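Local coordinates for malonyl CoA-acyl carrier protein transacylase (Burkholderia pseudomallei 1710b, PDB 3EZO) that probably catalyses transfer of the malonyl group from malonyl-CoA to holo acyl carrier protein, yielding malonyl-ACP and free CoA, at residues N27-V32 / F304-L309; P16-Q21 / T66-V71. One frame throughout, in Å; residues are numbered along the deposited sequence.

Interaction 1. Residues N27-V32 / F304-L309; sequences NAFADV and FDPASL
Ala28 and Asp305 bring the two backbones to 5.6 Å between their CA atoms, where a short 3-10 turn running into a type I beta turn (Phe29 to Val32) meets the start of the C-terminal helix 306-314. No hydrogen bond crosses; this is an apolar contact at the edge of the acyltransferase fold, built on a helix N-cap. Phe29 does most of the work. Its ring reaches over the chain just ahead of the helix, so that Asp305 CA lies over one face, 3.8 Å from the Phe29 ring centroid, as a CH-pi contact. Leu309 CD1 comes to the ring's edge, while Pro306 CD approaches Phe29 CE1 obliquely at 3.5 Å, the ring and the proline sliding past each other in opposite directions. The Phe29 and Leu309 side chains also touch Ala82 of helix 65-85, so the ring is shared between that helix and this one. Nearer the surface, Ala28 CB packs on Asp305 CB at 3.6 Å, and Val32 CG2 makes a looser contact with Pro306 CG. The carboxylate of Asp305 turns back to its own helix: with chi1 at 68°, CG sits between the backbone N and the carbonyl carbon, and Asp305 OD1 caps the helix by accepting Ser308 N at 2.9 Å, nearly in line with the C-O bond. Beside this cap, Phe304 N gives an almost straight hydrogen bond, 3.0 Å long, to Ser308 OG.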
ATOM      1  N   ASN A  27      -0.372 -19.856   4.444  1.00 15.52           N
ATOM      2  CA  ASN A  27      -0.365 -21.284   4.787  1.00 14.77           C
ATOM      3  C   ASN A  27       1.019 -21.877   4.708  1.00 13.86           C
ATOM      4  O   ASN A  27       1.403 -22.651   5.544  1.00 13.27           O
ATOM      5  CB  ASN A  27      -1.328 -22.088   3.889  1.00 14.99           C
ATOM      6  CG  ASN A  27      -2.775 -21.848   4.216  1.00 14.69           C
ATOM      7  OD1 ASN A  27      -3.125 -21.185   5.198  1.00 11.87           O
ATOM      8  ND2 ASN A  27      -3.646 -22.383   3.371  1.00 15.82           N
ATOM      9  N   ALA A  28       1.781 -21.473   3.707  1.00 13.91           N
ATOM     10  CA  ALA A  28       3.071 -22.027   3.452  1.00 14.21           C
ATOM     11  C   ALA A  28       4.068 -21.666   4.567  1.00 14.63           C
ATOM     12  O   ALA A  28       5.091 -22.334   4.723  1.00 13.60           O
ATOM     13  CB  ALA A  28       3.564 -21.576   2.088  1.00 14.05           C
ATOM     14  N   PHE A  29       3.750 -20.632   5.347  1.00 14.04           N
ATOM     15  CA  PHE A  29       4.572 -20.204   6.478  1.00 14.49           C
ATOM     16  C   PHE A  29       4.047 -20.735   7.825  1.00 14.74           C
ATOM     17  O   PHE A  29       4.491 -20.282   8.889  1.00 15.27           O
ATOM     18  CB  PHE A  29       4.569 -18.680   6.539  1.00 14.46           C
ATOM     19  CG  PHE A  29       5.651 -18.013   5.760  1.00 15.64           C
ATOM     20  CD1 PHE A  29       6.961 -18.436   5.837  1.00 14.62           C
ATOM     21  CD2 PHE A  29       5.362 -16.878   5.009  1.00 15.80           C
ATOM     22  CE1 PHE A  29       7.955 -17.769   5.170  1.00 17.29           C
ATOM     23  CE2 PHE A  29       6.344 -16.223   4.339  1.00 16.16           C
ATOM     24  CZ  PHE A  29       7.649 -16.663   4.413  1.00 17.88           C
ATOM     25  N   ALA A  30       3.064 -21.636   7.793  1.00 15.21           N
ATOM     26  CA  ALA A  30       2.359 -22.088   9.016  1.00 15.59           C
ATOM     27  C   ALA A  30       3.303 -22.625  10.090  1.00 15.38           C
ATOM     28  O   ALA A  30       2.969 -22.603  11.289  1.00 15.21           O
ATOM     29  CB  ALA A  30       1.284 -23.209   8.668  1.00 14.89           C
ATOM     30  N   ASP A  31       4.449 -23.149   9.667  1.00 15.93           N
ATOM     31  CA  ASP A  31       5.404 -23.749  10.597  1.00 16.69           C
ATOM     32  C   ASP A  31       6.695 -22.959  10.743  1.00 16.44           C
ATOM     33  O   ASP A  31       7.703 -23.512  11.147  1.00 17.36           O
ATOM     34  CB  ASP A  31       5.703 -25.194  10.182  1.00 16.90           C
ATOM     35  CG  ASP A  31       4.452 -26.071  10.189  1.00 17.93           C
ATOM     36  OD1 ASP A  31       3.543 -25.796  10.995  1.00 18.13           O
ATOM     37  OD2 ASP A  31       4.381 -26.998   9.356  1.00 24.30           O
ATOM     38  N   VAL A  32       6.647 -21.660  10.469  1.00 15.72           N
ATOM     39  CA  VAL A  32       7.799 -20.778  10.719  1.00 14.86           C
ATOM     40  C   VAL A  32       7.471 -20.042  11.995  1.00 14.48           C
ATOM     41  O   VAL A  32       6.453 -19.340  12.080  1.00 14.45           O
ATOM     42  CB  VAL A  32       8.039 -19.850   9.535  1.00 15.26           C
ATOM     43  CG1 VAL A  32       9.005 -18.722   9.874  1.00 15.72           C
ATOM     44  CG2 VAL A  32       8.513 -20.674   8.320  1.00 14.32           C
ATOM     45  N   PHE A 304       7.192 -14.368  -0.025  1.00 18.33           N
ATOM     46  CA  PHE A 304       5.810 -14.693   0.378  1.00 18.13           C
ATOM     47  C   PHE A 304       5.615 -16.138   0.900  1.00 17.69           C
ATOM     48  O   PHE A 304       4.527 -16.514   1.332  1.00 16.56           O
ATOM     49  CB  PHE A 304       4.855 -14.423  -0.796  1.00 17.72           C
ATOM     50  CG  PHE A 304       5.173 -15.205  -2.005  1.00 17.33           C
ATOM     51  CD1 PHE A 304       4.713 -16.511  -2.140  1.00 19.70           C
ATOM     52  CD2 PHE A 304       5.917 -14.649  -3.030  1.00 19.69           C
ATOM     53  CE1 PHE A 304       5.008 -17.272  -3.266  1.00 16.73           C
ATOM     54  CE2 PHE A 304       6.215 -15.400  -4.170  1.00 18.84           C
ATOM     55  CZ  PHE A 304       5.746 -16.725  -4.272  1.00 18.36           C
ATOM     56  N   ASP A 305       6.677 -16.931   0.850  1.00 17.90           N
ATOM     57  CA  ASP A 305       6.687 -18.274   1.422  1.00 17.79           C
ATOM     58  C   ASP A 305       8.155 -18.727   1.530  1.00 17.95           C
ATOM     59  O   ASP A 305       9.036 -18.021   1.066  1.00 16.90           O
ATOM     60  CB  ASP A 305       5.813 -19.235   0.601  1.00 17.51           C
ATOM     61  CG  ASP A 305       6.344 -19.556  -0.788  1.00 18.09           C
ATOM     62  OD1 ASP A 305       7.454 -19.157  -1.230  1.00 18.98           O
ATOM     63  OD2 ASP A 305       5.580 -20.253  -1.493  1.00 19.48           O
ATOM     64  N   PRO A 306       8.424 -19.892   2.151  1.00 18.12           N
ATOM     65  CA  PRO A 306       9.825 -20.276   2.330  1.00 17.20           C
ATOM     66  C   PRO A 306      10.632 -20.429   1.057  1.00 17.37           C
ATOM     67  O   PRO A 306      11.805 -20.050   1.049  1.00 16.66           O
ATOM     68  CB  PRO A 306       9.724 -21.607   3.101  1.00 17.83           C
ATOM     69  CG  PRO A 306       8.577 -21.383   3.980  1.00 17.99           C
ATOM     70  CD  PRO A 306       7.559 -20.613   3.104  1.00 18.84           C
ATOM     71  N   ALA A 307      10.024 -20.948  -0.021  1.00 16.13           N
ATOM     72  CA  ALA A 307      10.771 -21.147  -1.249  1.00 16.33           C
ATOM     73  C   ALA A 307      11.175 -19.808  -1.885  1.00 15.91           C
ATOM     74  O   ALA A 307      12.342 -19.604  -2.259  1.00 16.72           O
ATOM     75  CB  ALA A 307       9.962 -22.018  -2.238  1.00 16.88           C
ATOM     76  N   SER A 308      10.215 -18.899  -1.992  1.00 14.44           N
ATOM     77  CA  SER A 308      10.468 -17.578  -2.580  1.00 13.41           C
ATOM     78  C   SER A 308      11.502 -16.827  -1.699  1.00 13.93           C
ATOM     79  O   SER A 308      12.369 -16.163  -2.242  1.00 12.45           O
ATOM     80  CB  SER A 308       9.160 -16.795  -2.704  1.00 11.94           C
ATOM     81  OG  SER A 308       8.536 -16.626  -1.414  1.00 10.61           O
ATOM     82  N   LEU A 309      11.407 -16.971  -0.367  1.00 13.94           N
ATOM     83  CA  LEU A 309      12.367 -16.358   0.543  1.00 15.84           C
ATOM     84  C   LEU A 309      13.794 -16.826   0.221  1.00 17.41           C
ATOM     85  O   LEU A 309      14.695 -16.013   0.084  1.00 16.01           O
ATOM     86  CB  LEU A 309      12.029 -16.650   1.997  1.00 15.45           C
ATOM     87  CG  LEU A 309      12.757 -15.918   3.161  1.00 15.67           C
ATOM     88  CD1 LEU A 309      11.960 -16.156   4.453  1.00 15.19           C
ATOM     89  CD2 LEU A 309      14.198 -16.347   3.359  1.00 14.27           C
TER

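Interaction 2. Residues P16-Q21 / T66-V71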
ATOM      1  N   PRO A  16       3.370  -4.412   0.053  1.00 11.78           N
ATOM      2  CA  PRO A  16       2.033  -4.275  -0.568  1.00 11.47           C
ATOM      3  C   PRO A  16       0.949  -3.729   0.371  1.00 11.45           C
ATOM      4  O   PRO A  16       1.096  -3.712   1.575  1.00 11.47           O
ATOM      5  CB  PRO A  16       1.719  -5.712  -1.022  1.00 12.02           C
ATOM      6  CG  PRO A  16       2.456  -6.579  -0.010  1.00 11.83           C
ATOM      7  CD  PRO A  16       3.714  -5.820   0.332  1.00 11.32           C
ATOM      8  N   GLY A  17      -0.133  -3.226  -0.199  1.00 12.93           N
ATOM      9  CA  GLY A  17      -1.262  -2.777   0.596  1.00 12.84           C
ATOM     10  C   GLY A  17      -2.501  -3.559   0.251  1.00 13.36           C
ATOM     11  O   GLY A  17      -2.408  -4.735  -0.180  1.00 13.21           O
ATOM     12  N   GLN A  18      -3.658  -2.905   0.424  1.00 13.98           N
ATOM     13  CA  GLN A  18      -4.943  -3.524   0.203  1.00 15.77           C
ATOM     14  C   GLN A  18      -5.052  -4.036  -1.209  1.00 16.21           C
ATOM     15  O   GLN A  18      -4.619  -3.382  -2.147  1.00 16.38           O
ATOM     16  CB  GLN A  18      -6.086  -2.516   0.357  1.00 16.44           C
ATOM     17  CG  GLN A  18      -6.500  -2.237   1.716  1.00 20.82           C
ATOM     18  CD  GLN A  18      -7.645  -1.180   1.772  1.00 23.30           C
ATOM     19  OE1 GLN A  18      -7.501  -0.141   2.408  1.00 26.93           O
ATOM     20  NE2 GLN A  18      -8.756  -1.463   1.112  1.00 25.30           N
ATOM     21  N   GLY A  19      -5.737  -5.155  -1.371  1.00 17.05           N
ATOM     22  CA  GLY A  19      -5.926  -5.721  -2.687  1.00 18.00           C
ATOM     23  C   GLY A  19      -4.977  -6.866  -2.943  1.00 18.68           C
ATOM     24  O   GLY A  19      -5.119  -7.530  -3.964  1.00 20.52           O
ATOM     25  N   SER A  20      -3.988  -7.098  -2.063  1.00 18.22           N
ATOM     26  CA  SER A  20      -3.029  -8.204  -2.289  1.00 17.07           C
ATOM     27  C   SER A  20      -3.369  -9.433  -1.453  1.00 16.91           C
ATOM     28  O   SER A  20      -2.657 -10.429  -1.509  1.00 16.14           O
ATOM     29  CB  SER A  20      -1.589  -7.762  -1.996  1.00 17.35           C
ATOM     30  OG  SER A  20      -1.120  -6.795  -2.903  1.00 14.92           O
ATOM     31  N   GLN A  21      -4.446  -9.360  -0.680  1.00 16.41           N
ATOM     32  CA  GLN A  21      -4.779 -10.420   0.261  1.00 16.66           C
ATOM     33  C   GLN A  21      -5.555 -11.552  -0.428  1.00 16.91           C
ATOM     34  O   GLN A  21      -6.140 -11.346  -1.466  1.00 15.94           O
ATOM     35  CB  GLN A  21      -5.561  -9.878   1.463  1.00 16.42           C
ATOM     36  CG  GLN A  21      -7.040  -9.461   1.231  1.00 17.43           C
ATOM     37  CD  GLN A  21      -7.226  -8.165   0.401  1.00 18.41           C
ATOM     38  OE1 GLN A  21      -6.282  -7.370   0.172  1.00 14.76           O
ATOM     39  NE2 GLN A  21      -8.456  -7.956  -0.045  1.00 18.24           N
ATOM     40  N   THR A  66     -11.495  -2.694   7.188  1.00 19.24           N
ATOM     41  CA  THR A  66     -11.065  -2.663   8.595  1.00 19.39           C
ATOM     42  C   THR A  66     -10.299  -3.923   9.016  1.00 18.05           C
ATOM     43  O   THR A  66      -9.595  -3.914  10.035  1.00 17.47           O
ATOM     44  CB  THR A  66     -12.278  -2.468   9.576  1.00 20.43           C
ATOM     45  OG1 THR A  66     -13.451  -3.138   9.040  1.00 25.24           O
ATOM     46  CG2 THR A  66     -12.550  -0.916   9.854  1.00 21.40           C
ATOM     47  N   ASN A  67     -10.490  -5.015   8.264  1.00 16.36           N
ATOM     48  CA  ASN A  67      -9.676  -6.224   8.417  1.00 15.70           C
ATOM     49  C   ASN A  67      -8.537  -6.234   7.428  1.00 15.02           C
ATOM     50  O   ASN A  67      -7.425  -6.592   7.788  1.00 16.08           O
ATOM     51  CB  ASN A  67     -10.491  -7.505   8.147  1.00 14.96           C
ATOM     52  CG  ASN A  67     -11.407  -7.842   9.251  1.00 15.94           C
ATOM     53  OD1 ASN A  67     -11.176  -7.478  10.426  1.00 15.66           O
ATOM     54  ND2 ASN A  67     -12.453  -8.598   8.915  1.00 17.78           N
ATOM     55  N   THR A  68      -8.813  -5.882   6.177  1.00 14.28           N
ATOM     56  CA  THR A  68      -7.809  -5.968   5.129  1.00 14.51           C
ATOM     57  C   THR A  68      -6.536  -5.157   5.510  1.00 13.54           C
ATOM     58  O   THR A  68      -5.433  -5.651   5.336  1.00 12.43           O
ATOM     59  CB  THR A  68      -8.354  -5.546   3.744  1.00 15.34           C
ATOM     60  OG1 THR A  68      -9.590  -6.203   3.485  1.00 18.86           O
ATOM     61  CG2 THR A  68      -7.381  -5.909   2.652  1.00 15.59           C
ATOM     62  N   GLN A  69      -6.691  -3.942   6.051  1.00 12.09           N
ATOM     63  CA  GLN A  69      -5.513  -3.098   6.314  1.00 11.74           C
ATOM     64  C   GLN A  69      -4.590  -3.713   7.409  1.00 11.18           C
ATOM     65  O   GLN A  69      -3.407  -3.948   7.154  1.00 10.61           O
ATOM     66  CB  GLN A  69      -5.924  -1.641   6.597  1.00 12.43           C
ATOM     67  CG  GLN A  69      -6.431  -0.949   5.332  1.00 12.75           C
ATOM     68  CD  GLN A  69      -6.471   0.546   5.417  1.00 13.09           C
ATOM     69  OE1 GLN A  69      -5.754   1.162   6.205  1.00 10.57           O
ATOM     70  NE2 GLN A  69      -7.328   1.148   4.592  1.00  9.15           N
ATOM     71  N   PRO A  70      -5.148  -4.061   8.577  1.00 11.64           N
ATOM     72  CA  PRO A  70      -4.298  -4.798   9.538  1.00 11.31           C
ATOM     73  C   PRO A  70      -3.850  -6.202   9.071  1.00 10.96           C
ATOM     74  O   PRO A  70      -2.760  -6.626   9.411  1.00 11.24           O
ATOM     75  CB  PRO A  70      -5.130  -4.846  10.814  1.00 11.72           C
ATOM     76  CG  PRO A  70      -6.530  -4.229  10.475  1.00 12.85           C
ATOM     77  CD  PRO A  70      -6.484  -3.675   9.118  1.00 11.65           C
ATOM     78  N   VAL A  71      -4.659  -6.891   8.282  1.00 11.08           N
ATOM     79  CA  VAL A  71      -4.249  -8.153   7.699  1.00 11.60           C
ATOM     80  C   VAL A  71      -3.024  -8.007   6.786  1.00 11.77           C
ATOM     81  O   VAL A  71      -2.106  -8.844   6.823  1.00 11.00           O
ATOM     82  CB  VAL A  71      -5.413  -8.867   6.949  1.00 11.91           C
ATOM     83  CG1 VAL A  71      -4.856  -9.916   5.998  1.00 11.63           C
ATOM     84  CG2 VAL A  71      -6.429  -9.479   7.962  1.00 10.88           C
TER
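Thr68 and Gln69, on consecutive positions of helix 65-85, receive the two glutamines of the loop that follows strand 11-15, the central strand of the parallel sheet in this acyltransferase fold. That loop is folded into a type II beta turn from Gly17 to Ser20, with Gly19 at a positive phi. Along the helix, Thr68 comes first, its side chain directed at the turn. Thr68 CG2 stands anti to the backbone N, and this sends the methyl between the glutamines: it lies 3.9 Å from Gln18 CG and only 3.1 Å from Gln21 OE1, a tight fit. Thr68 OG1 is hydrogen-bonded to the carbonyl O of Leu62, at the end of the preceding helix 59-62. Gln69 follows, its chain extended beyond CG, and crosses Gln18 obliquely with the amide planes 31° apart. Gln69 NE2 donates to Gln18 OE1 in a bent bond whose donor is tilted 27° from the carbonyl plane; it is modelled at 2.5 Å, shorter than such a bond should be, so the exact length is doubtful. The other end of the Gln69 amide is held by Arg123 through OE1, which helps fix its rotation. Gln18 itself lies about 6 Å, side chain to side chain, from Ser98, the predicted active-site serine, so the contact flanks the probable active site. Further along, Val71 directs its CB at the loop. Just after the turn, Gln21 curls back over it, bent at chi2 (-71°), Gln21 OE1 accepting Gly19 N at 2.8 Å on an in-plane lone pair.

One loop, running from strand 11-15 to helix 33-46, supplies a segment to both interactions, and both bear on helix 65-85: interaction 2 engages it directly near its start, whereas interaction 1 rests on its far part through Phe29 and Leu309. Their centres are 18 Å apart and their nearest atoms about 8 Å, so they do not touch. Interaction 1 lies toward the periphery, 21 Å from the centre of the chain, and pairs a buried ring with mostly partly exposed residues and the buried Leu309. Interaction 2, about 8 Å from the centre, mixes a threonine methyl with a single amide-to-amide hydrogen bond, with Gln18 near the predicted active-site residues. Cross-segment hydrogen bonding occurs in 16-21/66-71 alone.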